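Local coordinates for putative MCP-type signal transduction protein (Campylobacter jejuni subsp. jejuni serotype O:2, PDB 4WY9) that probably senses chemical signals in the periplasm, perhaps indirectly, with its tandem-PAS domain and relays them to the chemotaxis machinery inside the cell, at residues E13-S18 against G201-G206; D162-N167 against P222-V227; G206-L211 against A259-D264; F255-S260 against L282-K287; D264-I269 against Y288-P293. All coordinates share one frame; numbering follows the deposited sequence.

Contact 1 (E13-S18 against G201-G206); sequences EDILAS and GQKYDG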
# COMPACT_ATOMS: atom_id res chain seq x y z
N GLU A 13 -18.76 4.26 21.73
CA GLU A 13 -18.93 4.64 20.33
C GLU A 13 -18.04 5.84 19.99
O GLU A 13 -17.37 5.85 18.95
CB GLU A 13 -20.39 4.93 20.04
CG GLU A 13 -21.29 3.69 20.14
CD GLU A 13 -22.79 3.99 20.17
OE1 GLU A 13 -23.17 5.15 20.45
OE2 GLU A 13 -23.61 3.06 19.95
N ASP A 14 -18.02 6.84 20.86
CA ASP A 14 -17.24 8.04 20.58
C ASP A 14 -15.76 7.72 20.63
O ASP A 14 -14.97 8.25 19.84
CB ASP A 14 -17.57 9.15 21.58
CG ASP A 14 -18.95 9.73 21.40
OD1 ASP A 14 -19.55 9.57 20.33
OD2 ASP A 14 -19.44 10.39 22.35
N ILE A 15 -15.35 6.90 21.56
CA ILE A 15 -13.95 6.49 21.69
C ILE A 15 -13.52 5.74 20.43
O ILE A 15 -12.44 6.02 19.86
CB ILE A 15 -13.72 5.64 22.94
CG1 ILE A 15 -13.84 6.50 24.19
CG2 ILE A 15 -12.38 4.93 22.92
CD1 ILE A 15 -14.06 5.73 25.48
N LEU A 16 -14.33 4.80 19.98
CA LEU A 16 -13.98 4.02 18.79
C LEU A 16 -13.88 4.92 17.55
O LEU A 16 -12.96 4.76 16.72
CB LEU A 16 -14.96 2.89 18.56
CG LEU A 16 -14.89 1.75 19.55
CD1 LEU A 16 -16.06 0.79 19.29
CD2 LEU A 16 -13.57 1.00 19.43
N ALA A 17 -14.78 5.88 17.41
CA ALA A 17 -14.70 6.82 16.29
C ALA A 17 -13.39 7.60 16.34
O ALA A 17 -12.72 7.81 15.32
CB ALA A 17 -15.88 7.75 16.30
N SER A 18 -12.99 8.01 17.55
CA SER A 18 -11.75 8.79 17.71
C SER A 18 -10.52 7.94 17.35
O SER A 18 -9.63 8.39 16.63
CB SER A 18 -11.63 9.31 19.15
OG SER A 18 -10.45 10.07 19.35
N GLY A 201 -1.55 0.21 22.44
CA GLY A 201 -2.81 0.83 21.99
C GLY A 201 -4.04 -0.00 22.18
O GLY A 201 -5.16 0.40 21.82
N GLN A 202 -3.91 -1.20 22.75
CA GLN A 202 -5.08 -2.09 22.96
C GLN A 202 -5.90 -1.58 24.13
O GLN A 202 -5.45 -1.65 25.28
CB GLN A 202 -4.63 -3.55 23.17
CG GLN A 202 -5.75 -4.60 23.29
CD GLN A 202 -6.26 -5.04 21.89
OE1 GLN A 202 -6.07 -4.35 20.90
NE2 GLN A 202 -6.92 -6.18 21.83
N LYS A 203 -7.07 -1.05 23.88
CA LYS A 203 -7.88 -0.44 24.93
C LYS A 203 -8.88 -1.42 25.50
O LYS A 203 -9.19 -1.34 26.69
CB LYS A 203 -8.59 0.80 24.42
CG LYS A 203 -9.30 1.57 25.51
CD LYS A 203 -9.88 2.86 24.98
CE LYS A 203 -10.58 3.61 26.10
NZ LYS A 203 -9.56 4.18 27.00
N TYR A 204 -9.39 -2.32 24.68
CA TYR A 204 -10.40 -3.25 25.14
C TYR A 204 -9.96 -4.69 24.93
O TYR A 204 -9.28 -5.01 23.94
CB TYR A 204 -11.72 -3.04 24.40
CG TYR A 204 -12.24 -1.64 24.54
CD1 TYR A 204 -12.94 -1.27 25.67
CD2 TYR A 204 -12.09 -0.68 23.54
CE1 TYR A 204 -13.40 -0.01 25.83
CE2 TYR A 204 -12.59 0.59 23.69
CZ TYR A 204 -13.25 0.94 24.85
OH TYR A 204 -13.73 2.21 25.03
N ASP A 205 -10.39 -5.56 25.83
CA ASP A 205 -10.15 -6.98 25.66
C ASP A 205 -10.81 -7.44 24.36
O ASP A 205 -12.00 -7.22 24.15
CB ASP A 205 -10.74 -7.74 26.85
CG ASP A 205 -10.08 -7.38 28.17
OD1 ASP A 205 -9.54 -6.30 28.32
OD2 ASP A 205 -10.04 -8.24 29.06
N GLY A 206 -10.05 -8.10 23.49
CA GLY A 206 -10.59 -8.58 22.26
C GLY A 206 -10.78 -7.56 21.18
O GLY A 206 -11.35 -7.86 20.13

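Contact 2 (D162-N167 against P222-V227); sequences DFDAVN and PNKNLV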
# COMPACT_ATOMS: atom_id res chain seq x y z
N ASP A 162 8.27 -14.03 2.44
CA ASP A 162 6.99 -13.44 2.07
C ASP A 162 6.65 -12.25 2.94
O ASP A 162 6.97 -12.21 4.12
CB ASP A 162 5.85 -14.46 2.23
CG ASP A 162 5.90 -15.59 1.22
OD1 ASP A 162 6.66 -15.51 0.23
OD2 ASP A 162 5.12 -16.55 1.43
N PHE A 163 5.99 -11.25 2.34
CA PHE A 163 5.42 -10.16 3.10
C PHE A 163 4.15 -9.65 2.44
O PHE A 163 3.90 -9.91 1.26
CB PHE A 163 6.43 -9.02 3.33
CG PHE A 163 6.85 -8.28 2.07
CD1 PHE A 163 7.83 -8.78 1.26
CD2 PHE A 163 6.31 -7.06 1.76
CE1 PHE A 163 8.24 -8.10 0.12
CE2 PHE A 163 6.71 -6.38 0.62
CZ PHE A 163 7.67 -6.89 -0.19
N ASP A 164 3.32 -8.97 3.20
CA ASP A 164 2.08 -8.39 2.72
C ASP A 164 2.31 -6.93 2.34
O ASP A 164 2.90 -6.18 3.12
CB ASP A 164 1.00 -8.55 3.75
CG ASP A 164 0.84 -9.99 4.16
OD1 ASP A 164 0.49 -10.79 3.31
OD2 ASP A 164 1.03 -10.29 5.35
N ALA A 165 1.86 -6.55 1.17
CA ALA A 165 2.28 -5.31 0.56
C ALA A 165 1.19 -4.61 -0.20
O ALA A 165 0.21 -5.21 -0.62
CB ALA A 165 3.42 -5.59 -0.37
N VAL A 166 1.40 -3.31 -0.44
CA VAL A 166 0.64 -2.60 -1.45
C VAL A 166 1.62 -1.81 -2.33
O VAL A 166 2.65 -1.33 -1.85
CB VAL A 166 -0.42 -1.67 -0.84
CG1 VAL A 166 0.21 -0.58 0.07
CG2 VAL A 166 -1.27 -1.03 -1.91
N ASN A 167 1.28 -1.71 -3.60
CA ASN A 167 2.13 -1.03 -4.55
C ASN A 167 1.52 0.26 -5.06
O ASN A 167 0.31 0.35 -5.25
CB ASN A 167 2.46 -1.95 -5.72
CG ASN A 167 3.38 -3.05 -5.31
OD1 ASN A 167 4.60 -2.89 -5.35
ND2 ASN A 167 2.82 -4.15 -4.86
N PRO A 222 -5.43 -8.57 13.29
CA PRO A 222 -4.71 -9.27 14.37
C PRO A 222 -4.45 -10.74 14.07
O PRO A 222 -3.44 -11.29 14.48
CB PRO A 222 -5.64 -9.07 15.57
CG PRO A 222 -6.38 -7.84 15.29
CD PRO A 222 -6.56 -7.77 13.82
N ASN A 223 -5.41 -11.37 13.43
CA ASN A 223 -5.24 -12.76 12.99
C ASN A 223 -4.52 -12.74 11.66
O ASN A 223 -5.09 -12.44 10.62
CB ASN A 223 -6.62 -13.43 12.89
CG ASN A 223 -6.50 -14.92 12.57
OD1 ASN A 223 -5.47 -15.38 12.12
ND2 ASN A 223 -7.55 -15.64 12.82
N LYS A 224 -3.23 -13.10 11.68
CA LYS A 224 -2.41 -13.00 10.49
C LYS A 224 -2.97 -13.86 9.38
O LYS A 224 -2.74 -13.55 8.20
CB LYS A 224 -0.98 -13.46 10.82
CG LYS A 224 0.11 -12.45 10.55
CD LYS A 224 0.11 -12.02 9.10
CE LYS A 224 1.36 -11.18 8.77
NZ LYS A 224 2.62 -11.91 9.01
N ASN A 225 -3.68 -14.94 9.71
CA ASN A 225 -4.29 -15.79 8.72
C ASN A 225 -5.37 -15.14 7.88
O ASN A 225 -5.74 -15.66 6.82
CB ASN A 225 -4.89 -17.04 9.39
CG ASN A 225 -3.84 -18.06 9.85
OD1 ASN A 225 -2.61 -17.87 9.79
ND2 ASN A 225 -4.34 -19.20 10.29
N LEU A 226 -5.90 -14.01 8.34
CA LEU A 226 -6.95 -13.33 7.62
C LEU A 226 -6.40 -12.26 6.66
O LEU A 226 -7.13 -11.73 5.82
CB LEU A 226 -7.92 -12.70 8.60
CG LEU A 226 -8.78 -13.71 9.39
CD1 LEU A 226 -9.81 -13.00 10.26
CD2 LEU A 226 -9.39 -14.75 8.52
N VAL A 227 -5.14 -11.92 6.80
CA VAL A 227 -4.56 -10.90 5.93
C VAL A 227 -4.63 -11.37 4.48
O VAL A 227 -4.42 -12.54 4.18
CB VAL A 227 -3.13 -10.55 6.36
CG1 VAL A 227 -2.43 -9.63 5.34
CG2 VAL A 227 -3.15 -9.90 7.74
O HOH W 1 4.83 -11.17 6.69

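Contact 3 (G206-L211 against A259-D264); sequences GELRVL and ASDGDD. With ACT (acetate ion), chain B.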
# COMPACT_ATOMS: atom_id res chain seq x y z
N GLY A 206 -10.05 -8.10 23.49
CA GLY A 206 -10.59 -8.58 22.26
C GLY A 206 -10.78 -7.56 21.18
O GLY A 206 -11.35 -7.86 20.13
N GLU A 207 -10.30 -6.33 21.40
CA GLU A 207 -10.36 -5.29 20.39
C GLU A 207 -9.66 -5.75 19.11
O GLU A 207 -8.55 -6.27 19.17
CB GLU A 207 -9.72 -4.01 20.90
CG GLU A 207 -9.50 -2.93 19.89
CD GLU A 207 -8.89 -1.67 20.46
OE1 GLU A 207 -8.80 -1.56 21.71
OE2 GLU A 207 -8.49 -0.78 19.66
N LEU A 208 -10.30 -5.54 17.96
CA LEU A 208 -9.71 -5.83 16.66
C LEU A 208 -9.41 -4.51 15.98
O LEU A 208 -10.28 -3.65 15.92
CB LEU A 208 -10.62 -6.68 15.79
CG LEU A 208 -11.07 -8.01 16.41
CD1 LEU A 208 -12.12 -8.66 15.53
CD2 LEU A 208 -9.90 -8.95 16.64
N ARG A 209 -8.19 -4.37 15.44
CA ARG A 209 -7.77 -3.22 14.67
C ARG A 209 -7.39 -3.68 13.28
O ARG A 209 -6.50 -4.53 13.14
CB ARG A 209 -6.64 -2.49 15.37
CG ARG A 209 -7.05 -1.88 16.69
CD ARG A 209 -5.90 -1.40 17.53
NE ARG A 209 -5.22 -2.48 18.19
CZ ARG A 209 -4.06 -2.35 18.85
NH1 ARG A 209 -3.43 -1.20 18.86
NH2 ARG A 209 -3.54 -3.41 19.46
N VAL A 210 -8.08 -3.17 12.27
CA VAL A 210 -8.06 -3.70 10.92
C VAL A 210 -7.90 -2.59 9.91
O VAL A 210 -8.54 -1.54 10.00
CB VAL A 210 -9.35 -4.50 10.63
CG1 VAL A 210 -9.36 -5.07 9.23
CG2 VAL A 210 -9.58 -5.59 11.68
N LEU A 211 -7.02 -2.81 8.92
CA LEU A 211 -6.91 -1.94 7.74
C LEU A 211 -7.36 -2.74 6.54
O LEU A 211 -6.84 -3.83 6.32
CB LEU A 211 -5.51 -1.41 7.54
CG LEU A 211 -5.26 -0.56 6.31
CD1 LEU A 211 -6.03 0.74 6.36
CD2 LEU A 211 -3.77 -0.30 6.12
N ALA A 259 -18.34 -9.89 14.97
CA ALA A 259 -17.02 -10.11 14.38
C ALA A 259 -16.82 -11.55 13.93
O ALA A 259 -17.61 -12.42 14.26
CB ALA A 259 -15.94 -9.73 15.36
N SER A 260 -15.76 -11.78 13.15
CA SER A 260 -15.49 -13.09 12.60
C SER A 260 -15.20 -14.12 13.69
O SER A 260 -15.36 -15.33 13.45
CB SER A 260 -14.30 -13.02 11.63
OG SER A 260 -13.13 -12.64 12.30
N ASP A 261 -14.72 -13.68 14.84
CA ASP A 261 -14.48 -14.58 15.99
C ASP A 261 -15.76 -14.81 16.81
O ASP A 261 -15.70 -15.43 17.86
CB ASP A 261 -13.37 -14.02 16.93
CG ASP A 261 -13.62 -12.59 17.41
OD1 ASP A 261 -14.77 -12.16 17.45
OD2 ASP A 261 -12.58 -11.89 17.83
N GLY A 262 -16.91 -14.26 16.35
CA GLY A 262 -18.18 -14.43 17.01
C GLY A 262 -18.56 -13.36 18.00
O GLY A 262 -19.70 -13.37 18.51
N ASP A 263 -17.65 -12.46 18.31
CA ASP A 263 -17.89 -11.48 19.35
C ASP A 263 -18.88 -10.40 18.90
O ASP A 263 -18.62 -9.65 17.95
CB ASP A 263 -16.60 -10.78 19.79
CG ASP A 263 -15.69 -11.66 20.63
OD1 ASP A 263 -16.10 -12.74 21.08
OD2 ASP A 263 -14.56 -11.21 20.91
N ASP A 264 -19.95 -10.26 19.66
CA ASP A 264 -20.90 -9.18 19.47
C ASP A 264 -20.25 -7.88 19.95
O ASP A 264 -19.87 -7.77 21.12
CB ASP A 264 -22.18 -9.50 20.26
CG ASP A 264 -23.32 -8.58 19.92
OD1 ASP A 264 -23.13 -7.60 19.22
OD2 ASP A 264 -24.44 -8.90 20.36
C ACT B . -13.37 -9.15 12.10
O ACT B . -12.57 -10.11 12.29
OXT ACT B . -14.61 -9.39 12.12
CH3 ACT B . -12.86 -7.78 11.80

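Contact 4 (F255-S260 against L282-K287); sequences FNYIAS and LVTAPK. With ACT (acetate ion), chain B.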
# COMPACT_ATOMS: atom_id res chain seq x y z
N PHE A 255 -21.17 1.16 14.47
CA PHE A 255 -22.19 0.18 14.25
C PHE A 255 -22.17 -0.94 15.27
O PHE A 255 -21.12 -1.25 15.83
CB PHE A 255 -22.02 -0.44 12.83
CG PHE A 255 -21.95 0.57 11.75
CD1 PHE A 255 -23.07 1.16 11.26
CD2 PHE A 255 -20.72 0.98 11.27
CE1 PHE A 255 -23.02 2.13 10.29
CE2 PHE A 255 -20.64 1.95 10.28
CZ PHE A 255 -21.79 2.52 9.78
N ASN A 256 -23.30 -1.57 15.47
CA ASN A 256 -23.33 -2.90 16.06
C ASN A 256 -22.75 -3.86 15.04
O ASN A 256 -23.07 -3.79 13.85
CB ASN A 256 -24.75 -3.29 16.45
CG ASN A 256 -25.24 -2.60 17.73
OD1 ASN A 256 -24.75 -1.54 18.15
ND2 ASN A 256 -26.24 -3.15 18.32
N TYR A 257 -21.91 -4.78 15.48
CA TYR A 257 -21.15 -5.62 14.58
C TYR A 257 -20.82 -6.95 15.23
O TYR A 257 -20.32 -6.99 16.32
CB TYR A 257 -19.83 -4.90 14.21
CG TYR A 257 -18.87 -5.67 13.33
CD1 TYR A 257 -19.10 -5.81 11.97
CD2 TYR A 257 -17.70 -6.23 13.86
CE1 TYR A 257 -18.23 -6.50 11.17
CE2 TYR A 257 -16.81 -6.92 13.05
CZ TYR A 257 -17.10 -7.06 11.71
OH TYR A 257 -16.24 -7.76 10.90
N ILE A 258 -21.07 -8.04 14.51
CA ILE A 258 -20.70 -9.36 14.97
C ILE A 258 -19.43 -9.78 14.23
O ILE A 258 -19.47 -9.97 13.02
CB ILE A 258 -21.80 -10.40 14.78
CG1 ILE A 258 -23.05 -9.97 15.57
CG2 ILE A 258 -21.31 -11.76 15.20
CD1 ILE A 258 -24.19 -10.92 15.42
N ALA A 259 -18.34 -9.89 14.97
CA ALA A 259 -17.02 -10.11 14.38
C ALA A 259 -16.82 -11.55 13.93
O ALA A 259 -17.61 -12.42 14.26
CB ALA A 259 -15.94 -9.73 15.36
N SER A 260 -15.76 -11.78 13.15
CA SER A 260 -15.49 -13.09 12.60
C SER A 260 -15.20 -14.12 13.69
O SER A 260 -15.36 -15.33 13.45
CB SER A 260 -14.30 -13.02 11.63
OG SER A 260 -13.13 -12.64 12.30
N LEU A 282 -11.03 -0.16 10.53
CA LEU A 282 -12.10 -0.76 11.31
C LEU A 282 -11.53 -1.07 12.67
O LEU A 282 -10.51 -1.74 12.79
CB LEU A 282 -12.60 -2.03 10.62
CG LEU A 282 -13.72 -2.88 11.23
CD1 LEU A 282 -14.37 -3.78 10.20
CD2 LEU A 282 -13.18 -3.74 12.35
N VAL A 283 -12.20 -0.63 13.73
CA VAL A 283 -11.80 -0.97 15.09
C VAL A 283 -13.02 -1.42 15.87
O VAL A 283 -14.07 -0.76 15.83
CB VAL A 283 -11.09 0.19 15.83
CG1 VAL A 283 -10.72 -0.22 17.24
CG2 VAL A 283 -9.85 0.60 15.08
N THR A 284 -12.89 -2.53 16.58
CA THR A 284 -13.98 -3.08 17.36
C THR A 284 -13.72 -3.07 18.85
O THR A 284 -12.56 -3.01 19.31
CB THR A 284 -14.28 -4.50 16.96
OG1 THR A 284 -13.25 -5.35 17.43
CG2 THR A 284 -14.47 -4.65 15.47
N ALA A 285 -14.81 -3.15 19.61
CA ALA A 285 -14.82 -3.39 21.05
C ALA A 285 -15.93 -4.38 21.35
O ALA A 285 -17.09 -4.05 21.19
CB ALA A 285 -15.02 -2.10 21.83
N PRO A 286 -15.57 -5.63 21.75
CA PRO A 286 -16.65 -6.56 22.17
C PRO A 286 -17.50 -5.94 23.25
O PRO A 286 -16.97 -5.37 24.20
CB PRO A 286 -15.88 -7.79 22.68
CG PRO A 286 -14.60 -7.74 21.91
CD PRO A 286 -14.26 -6.27 21.82
N LYS A 287 -18.82 -6.08 23.13
CA LYS A 287 -19.72 -5.43 24.10
C LYS A 287 -19.47 -5.96 25.49
O LYS A 287 -19.50 -5.22 26.48
CB LYS A 287 -21.17 -5.60 23.69
CG LYS A 287 -21.53 -4.87 22.42
CD LYS A 287 -22.89 -5.16 21.90
CE LYS A 287 -23.21 -4.51 20.61
NZ LYS A 287 -24.40 -4.96 19.96
C ACT B . -13.37 -9.15 12.10
O ACT B . -12.57 -10.11 12.29
OXT ACT B . -14.61 -9.39 12.12
CH3 ACT B . -12.86 -7.78 11.80

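Contact 5 (D264-I269 against Y288-P293); sequences DSYAAI and YSVFKP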
# COMPACT_ATOMS: atom_id res chain seq x y z
N ASP A 264 -19.95 -10.26 19.66
CA ASP A 264 -20.90 -9.18 19.47
C ASP A 264 -20.25 -7.88 19.95
O ASP A 264 -19.87 -7.77 21.12
CB ASP A 264 -22.18 -9.50 20.26
CG ASP A 264 -23.32 -8.58 19.92
OD1 ASP A 264 -23.13 -7.60 19.22
OD2 ASP A 264 -24.44 -8.90 20.36
N SER A 265 -20.11 -6.91 19.05
CA SER A 265 -19.23 -5.79 19.26
C SER A 265 -19.84 -4.45 18.87
O SER A 265 -20.84 -4.40 18.14
CB SER A 265 -17.93 -5.98 18.45
OG SER A 265 -17.33 -7.26 18.70
N TYR A 266 -19.21 -3.38 19.33
CA TYR A 266 -19.31 -2.08 18.69
C TYR A 266 -18.16 -1.99 17.69
O TYR A 266 -17.05 -2.44 17.98
CB TYR A 266 -19.24 -0.94 19.69
CG TYR A 266 -20.36 -0.97 20.71
CD1 TYR A 266 -21.65 -0.70 20.33
CD2 TYR A 266 -20.10 -1.24 22.05
CE1 TYR A 266 -22.70 -0.75 21.25
CE2 TYR A 266 -21.12 -1.29 22.96
CZ TYR A 266 -22.42 -1.03 22.57
OH TYR A 266 -23.43 -1.08 23.50
N ALA A 267 -18.40 -1.41 16.53
CA ALA A 267 -17.36 -1.25 15.50
C ALA A 267 -17.41 0.13 14.93
O ALA A 267 -18.49 0.58 14.51
CB ALA A 267 -17.51 -2.27 14.40
N ALA A 268 -16.26 0.78 14.81
CA ALA A 268 -16.18 2.03 14.11
C ALA A 268 -15.44 1.87 12.80
O ALA A 268 -14.47 1.08 12.72
CB ALA A 268 -15.51 3.09 14.95
N ILE A 269 -15.87 2.63 11.81
CA ILE A 269 -15.22 2.70 10.50
C ILE A 269 -14.82 4.13 10.25
O ILE A 269 -15.62 5.04 10.45
CB ILE A 269 -16.16 2.24 9.34
CG1 ILE A 269 -16.57 0.79 9.55
CG2 ILE A 269 -15.55 2.43 7.97
CD1 ILE A 269 -15.48 -0.12 9.48
N TYR A 288 -19.20 -7.25 25.62
CA TYR A 288 -18.96 -7.83 26.94
C TYR A 288 -17.70 -7.20 27.57
O TYR A 288 -17.67 -6.95 28.78
CB TYR A 288 -18.79 -9.35 26.84
CG TYR A 288 -18.73 -9.99 28.17
CD1 TYR A 288 -19.90 -10.40 28.83
CD2 TYR A 288 -17.51 -10.19 28.83
CE1 TYR A 288 -19.84 -10.98 30.07
CE2 TYR A 288 -17.46 -10.77 30.09
CZ TYR A 288 -18.61 -11.18 30.70
OH TYR A 288 -18.59 -11.76 31.96
N SER A 289 -16.68 -6.89 26.74
CA SER A 289 -15.46 -6.30 27.25
C SER A 289 -15.69 -4.87 27.74
O SER A 289 -15.07 -4.39 28.66
CB SER A 289 -14.39 -6.30 26.16
OG SER A 289 -14.13 -7.61 25.74
N VAL A 290 -16.59 -4.18 27.07
CA VAL A 290 -16.91 -2.78 27.32
C VAL A 290 -17.63 -2.65 28.65
O VAL A 290 -17.40 -1.70 29.42
CB VAL A 290 -17.79 -2.25 26.13
CG1 VAL A 290 -18.61 -1.11 26.44
CG2 VAL A 290 -16.86 -2.04 24.93
N PHE A 291 -18.51 -3.60 28.98
CA PHE A 291 -19.31 -3.56 30.16
C PHE A 291 -18.74 -4.31 31.34
O PHE A 291 -19.16 -4.08 32.48
CB PHE A 291 -20.73 -4.03 29.85
CG PHE A 291 -21.54 -3.02 29.11
CD1 PHE A 291 -22.06 -1.92 29.78
CD2 PHE A 291 -21.74 -3.12 27.74
CE1 PHE A 291 -22.78 -0.96 29.11
CE2 PHE A 291 -22.45 -2.14 27.07
CZ PHE A 291 -22.98 -1.09 27.76
N LYS A 292 -17.80 -5.20 31.10
CA LYS A 292 -17.12 -5.92 32.18
C LYS A 292 -15.68 -6.05 31.81
O LYS A 292 -15.21 -7.15 31.56
CB LYS A 292 -17.72 -7.31 32.43
CG LYS A 292 -19.06 -7.30 33.20
CD LYS A 292 -19.57 -8.71 33.37
CE LYS A 292 -21.08 -8.76 33.52
NZ LYS A 292 -21.55 -7.69 34.44
N PRO A 293 -14.99 -4.91 31.76
CA PRO A 293 -13.58 -4.91 31.40
C PRO A 293 -12.74 -5.62 32.48
O PRO A 293 -13.07 -5.55 33.67
CB PRO A 293 -13.25 -3.41 31.28
CG PRO A 293 -14.21 -2.74 32.20
CD PRO A 293 -15.48 -3.59 32.18
O HOH W 2 -19.43 -9.26 23.44

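Contact 1 (E13-S18 against G201-G206)
Ile15, on helix 8-51, meets Lys203 and Tyr204 of the loop that leads into strand 209-213. Its CB already lies 4.0 Å from Tyr204 OH. At CB the chain forks. CG2, anti to the backbone N, runs into the notch between the two loop side chains, where it lies 3.8 Å from Lys203 CD and close to the plane of the tyrosine ring, at its edge. The other branch ends in CD1, 3.6 Å from Tyr204 OH and also beside Lys203 CE, so the phenol oxygen sits against both branches. A beta-branched isoleucine suits such a fork. A lysine suits this solvent-facing place, since its methylenes cross Ile15 at about a right angle while Lys203 CG lies over one face of the Tyr204 ring, off toward its border. Leu16, more deeply buried, adds CD2 at 4.4 Å from Tyr204 CE2. This is the long N-terminal helix of a tandem-PAS sensor, packed against the sheet of its second PAS module and the loop before strand 209-213.

Contact 2 (D162-N167 against P222-V227)
Asp164 of strand 163-173 touches Val227 and Lys224 of the loop after strand 218-220, and it carries most of the contact. The strand approaches the loop first at the carbonyl of Asp162, linked through a water to Lys224: the water accepts from Lys224 NZ at 3.3 Å and donates to Asp162 O only weakly. Phe163, the next residue, turns its ring to the other side of the strand, where it meets Phe78, as the alternation of a beta strand requires. Asp164 therefore points at the loop. Its CG stands anti to the carbonyl carbon (chi1 -54°), which sets the carboxylate against Val227: CG1 of the valine is 3.5 Å from Asp164 CG, and the side chains meet at a slant. Asp164 OD2 is also 3.5 Å from Lys224 CE, the lysine approaching from the opposite direction with bends at chi2 and chi4. Its ammonium stops short of a salt bridge, with Lys224 NZ 4.3 Å from Asp164 OD2. Within the loop, Asn223 OD1 accepts from Asn225 N in an Asx turn, which shapes the short 3-10 segment 224-226. Backbone bonds of Phe163 to Met156, Ala165 to Ile154 and Val166 to Leu187 hold the strand in the sheet of the first module. The two modules thus touch through a small surface patch, whose chemistry implies a light join, mostly van der Waals, with a weak water link and opposite charges that probably attract at a distance.

Contact 3 (G206-L211 against A259-D264)
Apolar contact is carried by Leu208, whose CD1 lies 4.0 Å from Ala259 CB. The same methyl is 4.0 Å from Asp261 OD2, and OD2 also lies 4.2 Å from Leu208 CD2, so the carboxylate oxygen rests beside both methyls. Alanine is small enough to let the loop come this near to the start of strand 209-213.

Hydrogen bonds shape the loop itself. It is the turn of the beta hairpin between strands 253-258 and 264-274, in the five-stranded antiparallel sheet of the second PAS module. A type I turn runs from Ala259 to Gly262, and Ala259 N donates to Asp263 O at 3.0 Å. Asp261 OD1 takes the N-H of Asp263 N at 3.0 Å, nearly straight at 160°, in an Asx turn; chi1 of 53°, which tucks CG between the backbone N and the carbonyl carbon, curls the carboxylate back for this. Gly262, with phi 93°, fits where a side chain would strike the preceding carbonyl.

An acetate ion, probably from the crystallisation liquor, binds beside Leu208. Ser260 grips it twice, Ser260 OG to acetate O at 2.6 Å and Ser260 N to acetate OXT at 2.8 Å, while His221 and Tyr257 bond to it as well. Val210 CG2 rests 3.9 Å from acetate CH3, giving the ion an apolar side.

Contact 4 (F255-S260 against L282-K287)
Tyr257 meets the methyl of Thr284 with the CD2-CE2 side of its ring, Tyr257 CD2 lying 3.9 Å from Thr284 CG2 and the two side chains slanting across each other. Both belong to the five-stranded antiparallel sheet of a PAS module, where strands 253-258 and 277-286 flank strand 264-274; the contact spans that middle strand, over the small Ala267. With CG anti to the backbone N (chi1 177°), the tyrosine swings inward over the sheet and carries its hydroxyl to the acetate. Tyr257 OH donates to acetate OXT at 2.6 Å, and OXT lies near the ring plane, at its edge. Tyrosine suits this place because a broad apolar ring fills the sheet surface while the tip supplies a donor.

At the sheet's end, Lys287, the first residue of helix 287-291, sends a chain extended beyond CG across Asn256 at about a right angle, with Lys287 CE 4.0 Å from Asn256 CG. Its ammonium forms a salt bridge with Asp264, and its charge also lies against the ring of Tyr266 in a cation-pi contact. Threonine serves two neighbours at once: while CG2 supports the tyrosine, Thr284 OG1 takes the backbone N-H of Leu208, just before the adjoining strand 209-213.

Contact 5 (D264-I269 against Y288-P293)
Tyr266, on strand 264-274, is the side chain that Val290 and Phe291 of helix 287-291 pack against, but the approach begins earlier, at Tyr288. There a water accepts from Tyr288 N at 3.0 Å and donates to Asp264 O at 2.8 Å, so an amide in the first turn of the helix and a strand carbonyl are joined through it. Ser289 lies on the buried side, where its hydroxyl bonds to Asp205 O in the loop before strand 209-213. Val290 follows and shares the packing with Phe291: Val290 CG1 meets the edge of the Tyr266 ring, 4.3 Å from Tyr266 CE2, while its side chain also touches Ile8 and Thr12 of the long N-terminal helix. A branched aliphatic residue suits this three-way junction of strand, short helix and long helix.

Phe291 comes next, its side chain crossing that of Tyr266 at about a right angle. Phe291 CE2 is 3.9 Å from Tyr266 OH, and the oxygen lies in the plane of the phenylalanine ring, beyond its edge. Val290 CG1 lies over one face of that ring, off toward its border and 3.9 Å above the plane. At Lys292 the helix ends, its N still bonded to Tyr288 O. The rings thus meet through their edges, without stacking. The chemistry implies mainly dispersion, perhaps with a slight attraction between the ring C-H groups and the phenol oxygen, whose stronger partner is the hydroxyl of Thr9.

In the fold
Contacts 1, 3, 4 and 5 cluster in the second sensor module, whereas contact 2 stands apart, its centre about 16 to 25 Å from theirs. Contacts 3, 4 and 5 all reach the five-stranded sheet; contacts 3 and 4, with centres about 5 Å apart, share Ala259, Ser260 and the acetate site. Contacts 1 and 5, about 8 Å apart between centres, gather on the sheet side covered by helix 8-51, near both chain ends. Contact 1 closes before contacts 3, 4 and 5 open, while contact 2 crosses contacts 1 and 3 along the chain and is where the two modules touch. Helix 8-51, acetate site and C-terminal helix all meet on one sheet.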